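Local coordinates for protein TetR family transcriptional regulator (Streptomyces coelicolor, PDB 6SRN) that probably represses transcription as a dimeric TetR-family DNA-binding regulator of antibiotic production and binds a furan-carboxylic acid bacterial hormone in its C-terminal domain, at residues 147-150 and 151-154; 86-89 and 90-93; 102-105 and 106-109; 156-160 and 161-165; 207-210 and 211-214. One frame throughout, in Å; residues are numbered along the deposited sequence.

Interaction 1 of 5, residues 147-150 and 151-154; sequences WTHL and LEVP. With LUB (4-(Hydroxymethyl)-2-propylfuran-3-carboxylic acid), chain B.
The indole of Trp147 meets Leu151 at its edge and the bound hormone over one face. The last carbon of the hormone's propyl chain, C8, stands 3.5 Å from CD2 of Trp147, above the plane and offset toward the rim, while CG of Leu151 lies near the ring plane, 4.1 Å from CE3. This is an i to i+4 contact on helix 145-161, one wall of the ligand pocket in the all-helical TetR-type C-terminal domain. A chi1 of -92° on Trp147, off the staggered value, sets the indole with one face to the propyl chain and its CE3 edge to Leu151. The ligand is also hydrogen-bonded to Tyr85 OH and to the backbone N of Tyr144, and the ring of Trp88 meets Trp147 at about 45°.

On a more exposed side of the helix, the imidazole of His149 and the carboxylate of Glu152 run side by side in the same direction, their planes 39° apart. OE1 of Glu152 lies at the imidazole edge, and a water bridges this oxygen to the carbonyl O of His149. Leu151 N bonds to Trp147 O at 3.0 Å, and Glu152 N to Thr148 O at 3.1 Å. The pattern breaks at Pro154, whose nitrogen has no hydrogen to give: the helix kinks, with Pro154 CD set 3.3 Å from Leu150 O.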
loop_
_atom_site.group_PDB
_atom_site.type_symbol
_atom_site.label_atom_id
_atom_site.label_comp_id
_atom_site.label_asym_id
_atom_site.label_seq_id
_atom_site.Cartn_x
_atom_site.Cartn_y
_atom_site.Cartn_z
ATOM N N TRP A 147 1.011 -2.758 14.324
ATOM C CA TRP A 147 -0.354 -3.224 14.162
ATOM C C TRP A 147 -0.377 -4.744 14.047
ATOM O O TRP A 147 -1.262 -5.367 14.561
ATOM C CB TRP A 147 -1.004 -2.596 12.925
ATOM C CG TRP A 147 -1.765 -1.315 13.206
ATOM C CD1 TRP A 147 -1.312 -0.007 13.060
ATOM C CD2 TRP A 147 -3.110 -1.220 13.645
ATOM N NE1 TRP A 147 -2.332 0.880 13.392
ATOM C CE2 TRP A 147 -3.423 0.160 13.801
ATOM C CE3 TRP A 147 -4.091 -2.172 13.954
ATOM C CZ2 TRP A 147 -4.711 0.569 14.162
ATOM C CZ3 TRP A 147 -5.331 -1.746 14.338
ATOM C CH2 TRP A 147 -5.616 -0.403 14.461
ATOM N N THR A 148 0.619 -5.332 13.397
ATOM C CA THR A 148 0.678 -6.777 13.306
ATOM C C THR A 148 0.765 -7.412 14.690
ATOM O O THR A 148 -0.022 -8.322 14.977
ATOM C CB THR A 148 1.788 -7.228 12.349
ATOM O OG1 THR A 148 1.589 -6.619 11.065
ATOM C CG2 THR A 148 1.768 -8.760 12.180
ATOM N N HIS A 149 1.666 -6.897 15.513
ATOM C CA HIS A 149 1.828 -7.386 16.888
ATOM C C HIS A 149 0.585 -7.148 17.721
ATOM O O HIS A 149 0.158 -8.017 18.521
ATOM C CB HIS A 149 3.056 -6.747 17.534
ATOM C CG HIS A 149 4.320 -7.468 17.206
ATOM N ND1 HIS A 149 5.486 -6.832 16.839
ATOM C CD2 HIS A 149 4.594 -8.798 17.197
ATOM C CE1 HIS A 149 6.429 -7.743 16.638
ATOM N NE2 HIS A 149 5.907 -8.940 16.824
ATOM N N LEU A 150 -0.028 -5.987 17.531
ATOM C CA LEU A 150 -1.234 -5.658 18.255
ATOM C C LEU A 150 -2.367 -6.637 17.985
ATOM O O LEU A 150 -2.979 -7.162 18.911
ATOM C CB LEU A 150 -1.639 -4.198 17.972
ATOM C CG LEU A 150 -2.820 -3.647 18.762
ATOM C CD1 LEU A 150 -2.564 -3.654 20.258
ATOM C CD2 LEU A 150 -3.116 -2.240 18.287
ATOM N N LEU A 151 -2.618 -6.958 16.731
ATOM C CA LEU A 151 -3.763 -7.809 16.344
ATOM C C LEU A 151 -3.513 -9.304 16.563
ATOM O O LEU A 151 -4.416 -10.107 16.717
ATOM C CB LEU A 151 -4.117 -7.592 14.867
ATOM C CG LEU A 151 -4.612 -6.182 14.500
ATOM C CD1 LEU A 151 -5.063 -6.154 13.052
ATOM C CD2 LEU A 151 -5.722 -5.718 15.422
ATOM N N GLU A 152 -2.255 -9.696 16.547
ATOM C CA GLU A 152 -1.938 -11.108 16.735
ATOM C C GLU A 152 -2.508 -11.681 18.049
ATOM O O GLU A 152 -2.905 -12.841 18.116
ATOM C CB GLU A 152 -0.408 -11.224 16.722
ATOM C CG GLU A 152 0.146 -12.475 16.154
ATOM C CD GLU A 152 1.675 -12.382 16.048
ATOM O OE1 GLU A 152 2.327 -11.438 16.608
ATOM O OE2 GLU A 152 2.214 -13.226 15.357
ATOM N N VAL A 153 -2.498 -10.877 19.111
ATOM C CA VAL A 153 -2.945 -11.298 20.427
ATOM C C VAL A 153 -4.415 -11.734 20.437
ATOM O O VAL A 153 -4.709 -12.911 20.775
ATOM C CB VAL A 153 -2.679 -10.230 21.492
ATOM C CG1 VAL A 153 -3.240 -10.654 22.857
ATOM C CG2 VAL A 153 -1.187 -9.984 21.613
ATOM N N PRO A 154 -5.363 -10.838 20.065
ATOM C CA PRO A 154 -6.739 -11.343 19.945
ATOM C C PRO A 154 -6.941 -12.440 18.933
ATOM O O PRO A 154 -7.803 -13.276 19.115
ATOM C CB PRO A 154 -7.559 -10.087 19.588
ATOM C CG PRO A 154 -6.567 -9.137 19.077
ATOM C CD PRO A 154 -5.297 -9.386 19.836
HETATM C C2 LUB B . -1.389 0.896 8.334
HETATM C C4 LUB B . 0.081 2.489 7.776
HETATM C C5 LUB B . -1.070 2.769 7.157
HETATM C C6 LUB B . -2.056 -0.377 8.658
HETATM O O11 LUB B . 0.600 -0.337 10.047
HETATM C C9 LUB B . 0.951 0.619 9.308
HETATM O O10 LUB B . 2.173 1.005 9.240
HETATM C C3 LUB B . -0.014 1.296 8.464
HETATM C C12 LUB B . 1.225 3.492 7.758
HETATM O O13 LUB B . 2.433 2.814 7.339
HETATM O O1 LUB B . -1.983 1.722 7.374
HETATM C C7 LUB B . -3.119 -0.083 9.724
HETATM C C8 LUB B . -3.831 -1.332 10.184
HETATM O O HOH W 1 1.803 -10.173 19.326
#

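Interaction 2 of 5, residues 86-89 and 90-93; sequences ARWP and AAME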
loop_
_atom_site.group_PDB
_atom_site.type_symbol
_atom_site.label_atom_id
_atom_site.label_comp_id
_atom_site.label_asym_id
_atom_site.label_seq_id
_atom_site.Cartn_x
_atom_site.Cartn_y
_atom_site.Cartn_z
ATOM N N ALA A 86 0.934 4.692 18.621
ATOM C CA ALA A 86 0.898 4.465 20.060
ATOM C C ALA A 86 -0.479 4.608 20.643
ATOM O O ALA A 86 -0.736 4.115 21.750
ATOM C CB ALA A 86 1.851 5.414 20.763
ATOM N N ARG A 87 -1.365 5.299 19.957
ATOM C CA ARG A 87 -2.719 5.454 20.391
ATOM C C ARG A 87 -3.624 4.185 20.430
ATOM O O ARG A 87 -4.618 4.140 21.110
ATOM C CB ARG A 87 -3.352 6.584 19.585
ATOM C CG ARG A 87 -3.400 6.382 18.074
ATOM C CD ARG A 87 -4.164 7.517 17.414
ATOM N NE ARG A 87 -3.589 8.821 17.694
ATOM C CZ ARG A 87 -4.117 9.955 17.254
ATOM N NH1 ARG A 87 -5.185 9.908 16.460
ATOM N NH2 ARG A 87 -3.572 11.098 17.580
ATOM N N TRP A 88 -3.218 3.143 19.749
ATOM C CA TRP A 88 -4.111 2.016 19.459
ATOM C C TRP A 88 -4.263 0.953 20.546
ATOM O O TRP A 88 -5.349 0.427 20.741
ATOM C CB TRP A 88 -3.780 1.441 18.056
ATOM C CG TRP A 88 -4.166 2.449 17.040
ATOM C CD1 TRP A 88 -3.336 3.274 16.350
ATOM C CD2 TRP A 88 -5.494 2.790 16.635
ATOM N NE1 TRP A 88 -4.055 4.125 15.535
ATOM C CE2 TRP A 88 -5.390 3.861 15.691
ATOM C CE3 TRP A 88 -6.762 2.318 16.984
ATOM C CZ2 TRP A 88 -6.497 4.469 15.138
ATOM C CZ3 TRP A 88 -7.864 2.909 16.418
ATOM C CH2 TRP A 88 -7.724 3.966 15.468
ATOM N N PRO A 89 -3.189 0.664 21.295
ATOM C CA PRO A 89 -3.353 -0.252 22.438
ATOM C C PRO A 89 -4.474 0.152 23.408
ATOM O O PRO A 89 -5.257 -0.710 23.812
ATOM C CB PRO A 89 -1.965 -0.226 23.103
ATOM C CG PRO A 89 -1.040 0.004 21.933
ATOM C CD PRO A 89 -1.766 0.989 21.060
ATOM N N ALA A 90 -4.566 1.442 23.741
ATOM C CA ALA A 90 -5.640 1.927 24.611
ATOM C C ALA A 90 -7.036 1.718 24.021
ATOM O O ALA A 90 -7.976 1.389 24.762
ATOM C CB ALA A 90 -5.423 3.397 24.962
ATOM N N ALA A 91 -7.135 1.867 22.701
ATOM C CA ALA A 91 -8.402 1.646 21.990
ATOM C C ALA A 91 -8.778 0.185 22.106
ATOM O O ALA A 91 -9.939 -0.177 22.333
ATOM C CB ALA A 91 -8.279 2.064 20.537
ATOM N N MET A 92 -7.798 -0.701 21.962
ATOM C CA MET A 92 -8.098 -2.127 22.055
ATOM C C MET A 92 -8.557 -2.520 23.442
ATOM O O MET A 92 -9.466 -3.319 23.582
ATOM C CB MET A 92 -6.934 -3.003 21.588
ATOM C CG MET A 92 -7.435 -4.356 21.066
ATOM S SD MET A 92 -6.221 -5.244 20.070
ATOM C CE MET A 92 -5.343 -5.840 21.463
ATOM N N GLU A 93 -7.956 -1.877 24.456
ATOM C CA GLU A 93 -8.370 -2.087 25.835
ATOM C C GLU A 93 -9.786 -1.593 26.067
ATOM O O GLU A 93 -10.556 -2.256 26.736
ATOM C CB GLU A 93 -7.379 -1.415 26.806
ATOM C CG GLU A 93 -7.658 -1.670 28.292
ATOM C CD GLU A 93 -7.502 -3.134 28.707
ATOM O OE1 GLU A 93 -7.102 -4.009 27.888
ATOM O OE2 GLU A 93 -7.818 -3.432 29.880
HETATM O O HOH W 2 -2.472 3.541 23.748
#
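Two consecutive i to i+4 backbone bonds, Met92 N to Trp88 O and Glu93 N to Pro89 O, each 3.0 Å long, join 86-89 to 90-93. Their N-H...O angles of 156° and 155° are those of a regular helical turn. A water spans Ala86 O and Ala90 N, giving a proton to the carbonyl oxygen of Ala86 at 2.7 Å and accepting one from the amide of Ala90 at 3.0 Å. The amide of Ala90 thus finds a partner in solvent. Pro89, next to it in the chain, has a nitrogen that carries no hydrogen to give, and takes part in the backbone bonding here through its carbonyl.

The side-chain contact is between Trp88 and Ala91. Ala91 CB approaches CE3 of the indole obliquely at 3.9 Å, and the same methyl lies 3.4 Å from Trp88 O. Trp88 has its CG opposite the carbonyl carbon (chi1 -68°), which leaves the benzo part of the ring alongside this methyl.

Helix 88-96 follows the helix 73-86 in a TetR-type regulator, and this part of it packs Trp88 against Met109 and Ala116 of helix 102-119 and Leu150 of helix 145-161. The side chain of Trp88 is about 7 Å from the bound hormone. Met92 turns from the contact toward Thr105 and Pro154, with its chain bent at chi3. At the polar margins, Arg87 forms salt bridges with Asp120 and Glu83, and Glu93 forms one with Arg96.

Interaction 3 of 5, residues 102-105 and 106-109; sequences PLET and VEEM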
loop_
_atom_site.group_PDB
_atom_site.type_symbol
_atom_site.label_atom_id
_atom_site.label_comp_id
_atom_site.label_asym_id
_atom_site.label_seq_id
_atom_site.Cartn_x
_atom_site.Cartn_y
_atom_site.Cartn_z
ATOM N N PRO A 102 -12.886 -12.074 20.708
ATOM C CA PRO A 102 -11.581 -11.799 20.099
ATOM C C PRO A 102 -11.664 -11.319 18.647
ATOM O O PRO A 102 -11.047 -10.308 18.266
ATOM C CB PRO A 102 -10.876 -13.155 20.222
ATOM C CG PRO A 102 -11.391 -13.665 21.566
ATOM C CD PRO A 102 -12.849 -13.339 21.473
ATOM N N LEU A 103 -12.444 -11.982 17.809
ATOM C CA LEU A 103 -12.497 -11.602 16.409
ATOM C C LEU A 103 -13.262 -10.273 16.219
ATOM O O LEU A 103 -12.883 -9.472 15.378
ATOM C CB LEU A 103 -13.199 -12.674 15.591
ATOM C CG LEU A 103 -12.437 -13.492 14.579
ATOM C CD1 LEU A 103 -13.470 -14.068 13.606
ATOM C CD2 LEU A 103 -11.325 -12.738 13.921
ATOM N N GLU A 104 -14.321 -10.038 17.004
ATOM C CA GLU A 104 -15.048 -8.743 16.968
ATOM C C GLU A 104 -14.152 -7.594 17.421
ATOM O O GLU A 104 -14.308 -6.486 16.942
ATOM C CB GLU A 104 -16.224 -8.795 17.930
ATOM C CG GLU A 104 -17.381 -9.570 17.359
ATOM C CD GLU A 104 -18.504 -9.632 18.363
ATOM O OE1 GLU A 104 -18.199 -9.551 19.589
ATOM O OE2 GLU A 104 -19.666 -9.664 17.947
ATOM N N THR A 105 -13.200 -7.869 18.296
ATOM C CA THR A 105 -12.249 -6.849 18.761
ATOM C C THR A 105 -11.378 -6.443 17.577
ATOM O O THR A 105 -11.159 -5.228 17.349
ATOM C CB THR A 105 -11.407 -7.378 19.928
ATOM O OG1 THR A 105 -12.275 -7.635 21.059
ATOM C CG2 THR A 105 -10.287 -6.443 20.331
ATOM N N VAL A 106 -10.857 -7.421 16.852
ATOM C CA VAL A 106 -10.051 -7.136 15.636
ATOM C C VAL A 106 -10.889 -6.339 14.628
ATOM O O VAL A 106 -10.440 -5.314 14.083
ATOM C CB VAL A 106 -9.561 -8.419 14.985
ATOM C CG1 VAL A 106 -8.782 -8.143 13.713
ATOM C CG2 VAL A 106 -8.675 -9.228 15.932
ATOM N N GLU A 107 -12.131 -6.760 14.368
ATOM C CA GLU A 107 -13.005 -6.055 13.465
ATOM C C GLU A 107 -13.202 -4.597 13.873
ATOM O O GLU A 107 -13.110 -3.693 13.018
ATOM C CB GLU A 107 -14.371 -6.701 13.400
ATOM C CG GLU A 107 -14.475 -7.974 12.637
ATOM C CD GLU A 107 -15.951 -8.319 12.621
ATOM O OE1 GLU A 107 -16.729 -7.620 11.875
ATOM O OE2 GLU A 107 -16.318 -9.163 13.437
ATOM N N GLU A 108 -13.493 -4.362 15.158
ATOM C CA GLU A 108 -13.809 -3.014 15.597
ATOM C C GLU A 108 -12.546 -2.136 15.580
ATOM O O GLU A 108 -12.624 -0.924 15.292
ATOM C CB GLU A 108 -14.475 -3.003 16.965
ATOM C CG GLU A 108 -14.834 -1.622 17.473
ATOM C CD GLU A 108 -15.739 -0.765 16.597
ATOM O OE1 GLU A 108 -16.395 -1.284 15.663
ATOM O OE2 GLU A 108 -15.784 0.454 16.891
ATOM N N MET A 109 -11.390 -2.705 15.894
ATOM C CA MET A 109 -10.150 -1.926 15.766
ATOM C C MET A 109 -9.943 -1.412 14.356
ATOM O O MET A 109 -9.573 -0.251 14.138
ATOM C CB MET A 109 -8.958 -2.775 16.197
ATOM C CG MET A 109 -8.925 -2.971 17.699
ATOM S SD MET A 109 -8.433 -1.507 18.574
ATOM C CE MET A 109 -6.692 -1.439 18.150
#
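Val106 N, Glu107 N, Glu108 N and Met109 N give backbone hydrogen bonds to the carbonyl oxygens of Pro102, Leu103, Glu104 and Thr105, in that order; the bond from Val106 N to Pro102 O is 3.2 Å, and that from Met109 N to Thr105 O is 2.9 Å. All four N-H...O angles fall between 155° and 167°, so the first turns of helix 102-119 are regular.

Side-chain carbons also lie against carbonyl oxygens of the preceding turn: CG2 of Val106 rests 3.5 Å from Pro102 O, and CG of Met109 comes to 3.2 Å from Thr105 O. Beyond CG the methionine chain bends at chi2 and again at chi3, which leads its end away.

Among side-chain hydrogen bonds, Thr105 OG1 bonds to Thr101 O, and Glu104 OE1 accepts from Thr101 N.

As for charges, Glu104 and Glu107 cross at a slant, their carboxylate planes 48° apart, yet OE2 of Glu104 stays 5.6 Å from OE2 of Glu107, which pairs with Arg205.

Helix 102-119 here lies among three others: Met109 reaches Met92 and Ile95 of helix 88-96, Val106 meets Pro154 of helix 145-161, and Leu103 and Val106 pack on Phe209 of helix 197-212.

Interaction 4 of 5, residues 156-160 and 161-165; sequences QDARE and AGQLR
A positive phi of 84° at Gly162 turns the chain back over the end of helix 145-161, and chi1 of -150° on Leu164 places its two methyl branches against Ala158 and Arg159. CD1 of Leu164 lies 4.1 Å from Ala158 CB, while CD2 reaches Arg159 CB at 3.9 Å. Gln163 N bonds to Ala158 O at 2.9 Å, and Gly162 N reaches Arg159 O at 3.1 Å from above the carbonyl plane, off its lone pairs. These two bonds back into the last turn, with the positive phi at Gly162, make a Schellman motif. The last regular helical bond among these residues runs from Ala161 N to Asp157 O at 2.8 Å.

At its backbone angles Gly162, having no CB, avoids crowding the carbonyl O of Ala161. On the flank of the helix, NH2 of Arg159 gives a 3.0 Å bond to Gln156 OE1, in the carbonyl plane and on a lone pair, though 26° out of the guanidinium plane.

Gln163 carries the turn to the beginning of helix 102-119, bonding Thr101 OG1 through NE2 and Leu103 N through OE1. Arg165 forms a salt bridge with Glu206 of the second subunit. Ala158 O takes one good bond, from Gln163 N, and a weak one from Leu164 N, so this carbonyl of the last turn is met by the backbone that folds back.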
loop_
_atom_site.group_PDB
_atom_site.type_symbol
_atom_site.label_atom_id
_atom_site.label_comp_id
_atom_site.label_asym_id
_atom_site.label_seq_id
_atom_site.Cartn_x
_atom_site.Cartn_y
_atom_site.Cartn_z
ATOM N N GLN A 156 -4.810 -14.861 18.387
ATOM C CA GLN A 156 -4.430 -16.080 19.144
ATOM C C GLN A 156 -5.554 -16.532 20.028
ATOM O O GLN A 156 -5.836 -17.718 20.117
ATOM C CB GLN A 156 -3.183 -15.871 19.979
ATOM C CG GLN A 156 -2.747 -17.111 20.738
ATOM C CD GLN A 156 -2.471 -18.294 19.825
ATOM O OE1 GLN A 156 -1.917 -18.134 18.734
ATOM N NE2 GLN A 156 -2.864 -19.498 20.274
ATOM N N ASP A 157 -6.187 -15.595 20.721
ATOM C CA ASP A 157 -7.327 -15.944 21.556
ATOM C C ASP A 157 -8.463 -16.540 20.730
ATOM O O ASP A 157 -9.168 -17.457 21.166
ATOM C CB ASP A 157 -7.837 -14.721 22.319
ATOM C CG ASP A 157 -6.886 -14.288 23.454
ATOM O OD1 ASP A 157 -5.938 -15.021 23.824
ATOM O OD2 ASP A 157 -7.097 -13.176 23.938
ATOM N N ALA A 158 -8.689 -15.957 19.541
ATOM C CA ALA A 158 -9.741 -16.443 18.663
ATOM C C ALA A 158 -9.468 -17.886 18.280
ATOM O O ALA A 158 -10.374 -18.715 18.285
ATOM C CB ALA A 158 -9.824 -15.585 17.386
ATOM N N ARG A 159 -8.205 -18.185 17.965
ATOM C CA ARG A 159 -7.828 -19.572 17.640
ATOM C C ARG A 159 -8.125 -20.511 18.814
ATOM O O ARG A 159 -8.771 -21.528 18.640
ATOM C CB ARG A 159 -6.367 -19.701 17.232
ATOM C CG ARG A 159 -5.986 -21.188 17.060
ATOM C CD ARG A 159 -4.706 -21.516 16.337
ATOM N NE ARG A 159 -3.521 -20.997 16.992
ATOM C CZ ARG A 159 -2.271 -21.185 16.554
ATOM N NH1 ARG A 159 -2.025 -21.901 15.444
ATOM N NH2 ARG A 159 -1.260 -20.652 17.225
ATOM N N GLU A 160 -7.619 -20.175 19.991
ATOM C CA GLU A 160 -7.791 -21.013 21.198
ATOM C C GLU A 160 -9.260 -21.194 21.565
ATOM O O GLU A 160 -9.667 -22.227 22.141
ATOM C CB GLU A 160 -7.126 -20.331 22.380
ATOM C CG GLU A 160 -5.651 -20.580 22.626
ATOM C CD GLU A 160 -5.396 -20.640 24.165
ATOM O OE1 GLU A 160 -5.677 -19.647 24.871
ATOM O OE2 GLU A 160 -4.961 -21.677 24.705
ATOM N N ALA A 161 -10.041 -20.161 21.291
ATOM C CA ALA A 161 -11.458 -20.140 21.571
ATOM C C ALA A 161 -12.278 -20.983 20.590
ATOM O O ALA A 161 -13.422 -21.257 20.829
ATOM C CB ALA A 161 -11.964 -18.712 21.545
ATOM N N GLY A 162 -11.717 -21.347 19.448
ATOM C CA GLY A 162 -12.503 -22.009 18.409
ATOM C C GLY A 162 -13.279 -21.064 17.500
ATOM O O GLY A 162 -14.183 -21.473 16.757
ATOM N N GLN A 163 -12.926 -19.778 17.527
ATOM C CA GLN A 163 -13.620 -18.792 16.719
ATOM C C GLN A 163 -13.053 -18.710 15.303
ATOM O O GLN A 163 -13.711 -18.275 14.342
ATOM C CB GLN A 163 -13.487 -17.445 17.456
ATOM C CG GLN A 163 -14.306 -16.338 16.865
ATOM C CD GLN A 163 -14.382 -15.108 17.757
ATOM O OE1 GLN A 163 -13.439 -14.730 18.471
ATOM N NE2 GLN A 163 -15.530 -14.476 17.715
ATOM N N LEU A 164 -11.794 -19.104 15.184
ATOM C CA LEU A 164 -11.025 -18.913 13.960
ATOM C C LEU A 164 -11.085 -20.230 13.185
ATOM O O LEU A 164 -10.966 -21.324 13.772
ATOM C CB LEU A 164 -9.609 -18.506 14.345
ATOM C CG LEU A 164 -8.722 -17.632 13.497
ATOM C CD1 LEU A 164 -9.355 -16.254 13.368
ATOM C CD2 LEU A 164 -7.354 -17.540 14.132
ATOM N N ARG A 165 -11.342 -20.172 11.884
ATOM C CA ARG A 165 -11.378 -21.362 11.027
ATOM C C ARG A 165 -10.125 -22.246 11.193
ATOM O O ARG A 165 -8.997 -21.750 11.323
ATOM C CB ARG A 165 -11.600 -21.004 9.534
ATOM C CG ARG A 165 -11.445 -22.139 8.519
ATOM C CD ARG A 165 -11.915 -21.756 7.112
ATOM N NE ARG A 165 -11.151 -20.624 6.582
ATOM C CZ ARG A 165 -10.085 -20.688 5.779
ATOM N NH1 ARG A 165 -9.557 -21.827 5.347
ATOM N NH2 ARG A 165 -9.495 -19.576 5.401
HETATM O O HOH W 3 -10.390 -21.556 16.300
#

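Interaction 5 of 5, residues 207-210 and 211-214; sequences LMFF and ALRA
Phe209 and Leu212 touch through one methyl: CD1 of Leu212 sits over a face of the phenyl ring, 4.1 Å from both CD1 and CE1 of Phe209. Next along the chain, the guanidinium of Arg213 folds back on the helix and presents a face to Phe209 O. Its NH2 comes 3.8 Å from CD2 of Phe210, and the phenyl and guanidinium planes stand 88° apart. The arginine chain turns at chi3 (-39°), bringing the group back over the last turn.

Backbone bonds position these groups. Ala211 N gives a 3.1 Å bond to Leu207 O, and Arg213 N gives one of 3.0 Å to Phe209 O. Leu212 N, by contrast, makes only weak bonds, to Met208 O and Phe209 O, as the helix runs out. One water then donates to Phe210 O at 2.8 Å and to Arg213 O at 2.6 Å, spanning the helix end.

Farther out, Met208 and Phe209 pack on Leu177 of helix 170-192, and Leu212 on Ala173 and Leu177 of the same helix. Across the subunit boundary, Phe210 lies against Phe210 of the second subunit and makes a cation-pi contact with its Arg165, while Met208 meets Met208 there. The arrangement is the end of the C-terminal helix 197-212 at the dimer interface, as in TetR-family regulators, whose C-terminal domains pair through helices.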
loop_
_atom_site.group_PDB
_atom_site.type_symbol
_atom_site.label_atom_id
_atom_site.label_comp_id
_atom_site.label_asym_id
_atom_site.label_seq_id
_atom_site.Cartn_x
_atom_site.Cartn_y
_atom_site.Cartn_z
ATOM N N LEU A 207 -14.954 -10.161 2.856
ATOM C CA LEU A 207 -14.227 -11.338 2.393
ATOM C C LEU A 207 -13.252 -11.863 3.452
ATOM O O LEU A 207 -13.207 -13.055 3.743
ATOM C CB LEU A 207 -13.419 -10.995 1.147
ATOM C CG LEU A 207 -14.174 -10.492 -0.074
ATOM C CD1 LEU A 207 -13.186 -10.103 -1.166
ATOM C CD2 LEU A 207 -15.141 -11.536 -0.580
ATOM N N MET A 208 -12.461 -10.975 4.044
ATOM C CA MET A 208 -11.426 -11.429 4.974
ATOM C C MET A 208 -12.045 -12.089 6.170
ATOM O O MET A 208 -11.566 -13.136 6.577
ATOM C CB MET A 208 -10.557 -10.263 5.407
ATOM C CG MET A 208 -9.949 -9.631 4.184
ATOM S SD MET A 208 -8.529 -10.523 3.604
ATOM C CE MET A 208 -7.277 -10.364 4.919
ATOM N N PHE A 209 -13.070 -11.487 6.756
ATOM C CA PHE A 209 -13.663 -12.082 7.957
ATOM C C PHE A 209 -14.516 -13.306 7.649
ATOM O O PHE A 209 -14.564 -14.203 8.480
ATOM C CB PHE A 209 -14.364 -11.038 8.802
ATOM C CG PHE A 209 -13.402 -10.185 9.537
ATOM C CD1 PHE A 209 -12.869 -10.572 10.768
ATOM C CD2 PHE A 209 -12.922 -9.043 8.934
ATOM C CE1 PHE A 209 -11.904 -9.782 11.397
ATOM C CE2 PHE A 209 -11.992 -8.262 9.578
ATOM C CZ PHE A 209 -11.466 -8.639 10.778
ATOM N N PHE A 210 -15.064 -13.400 6.446
ATOM C CA PHE A 210 -15.736 -14.642 6.017
ATOM C C PHE A 210 -14.737 -15.794 6.038
ATOM O O PHE A 210 -15.060 -16.923 6.505
ATOM C CB PHE A 210 -16.351 -14.516 4.640
ATOM C CG PHE A 210 -17.044 -15.763 4.196
ATOM C CD1 PHE A 210 -16.349 -16.773 3.536
ATOM C CD2 PHE A 210 -18.379 -15.917 4.456
ATOM C CE1 PHE A 210 -17.000 -17.931 3.138
ATOM C CE2 PHE A 210 -19.039 -17.063 4.070
ATOM C CZ PHE A 210 -18.343 -18.077 3.430
ATOM N N ALA A 211 -13.513 -15.492 5.608
ATOM C CA ALA A 211 -12.432 -16.485 5.564
ATOM C C ALA A 211 -11.806 -16.795 6.923
ATOM O O ALA A 211 -11.172 -17.841 7.082
ATOM C CB ALA A 211 -11.385 -16.025 4.591
ATOM N N LEU A 212 -11.926 -15.895 7.900
ATOM C CA LEU A 212 -11.337 -16.085 9.218
ATOM C C LEU A 212 -12.284 -16.789 10.169
ATOM O O LEU A 212 -11.846 -17.480 11.067
ATOM C CB LEU A 212 -10.902 -14.772 9.868
ATOM C CG LEU A 212 -9.726 -14.126 9.135
ATOM C CD1 LEU A 212 -9.587 -12.715 9.642
ATOM C CD2 LEU A 212 -8.436 -14.883 9.336
ATOM N N ARG A 213 -13.572 -16.534 10.044
ATOM C CA ARG A 213 -14.530 -17.114 11.020
ATOM C C ARG A 213 -14.756 -18.605 10.862
ATOM O O ARG A 213 -15.043 -19.123 9.772
ATOM C CB ARG A 213 -15.891 -16.471 10.875
ATOM C CG ARG A 213 -15.978 -15.068 11.366
ATOM C CD ARG A 213 -17.451 -14.683 11.431
ATOM N NE ARG A 213 -18.177 -15.221 10.287
ATOM C CZ ARG A 213 -18.361 -14.583 9.133
ATOM N NH1 ARG A 213 -17.877 -13.332 8.934
ATOM N NH2 ARG A 213 -19.047 -15.211 8.179
ATOM N N ALA A 214 -14.673 -19.315 11.974
ATOM C CA ALA A 214 -15.126 -20.678 12.008
ATOM C C ALA A 214 -16.631 -20.671 11.756
ATOM O O ALA A 214 -17.362 -19.808 12.296
ATOM C CB ALA A 214 -14.816 -21.295 13.365
ATOM O OXT ALA A 214 -17.100 -21.502 10.990
HETATM O O HOH W 4 -14.264 -19.484 7.361
#

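In the fold
From the N terminus the contacts come in series, interaction 2, then 3, 1, 4 and 5, with none crossing or enclosing another. Each is local to one helix or its end, so long loops are closed by the touches between them. Interaction 2 meets interaction 3 across successive helices 88-96 and 102-119, and interaction 1 packs on both, closing the chain back from helix 145-161. Interaction 4 ends that same helix and reaches interaction 3 near residue 102. Interaction 5 closes the longest return: its last residues bond to 161-165, while Phe209 and Arg213 pack on 102-109. Interactions 1 and 5 do not touch, their centres about 17 Å apart.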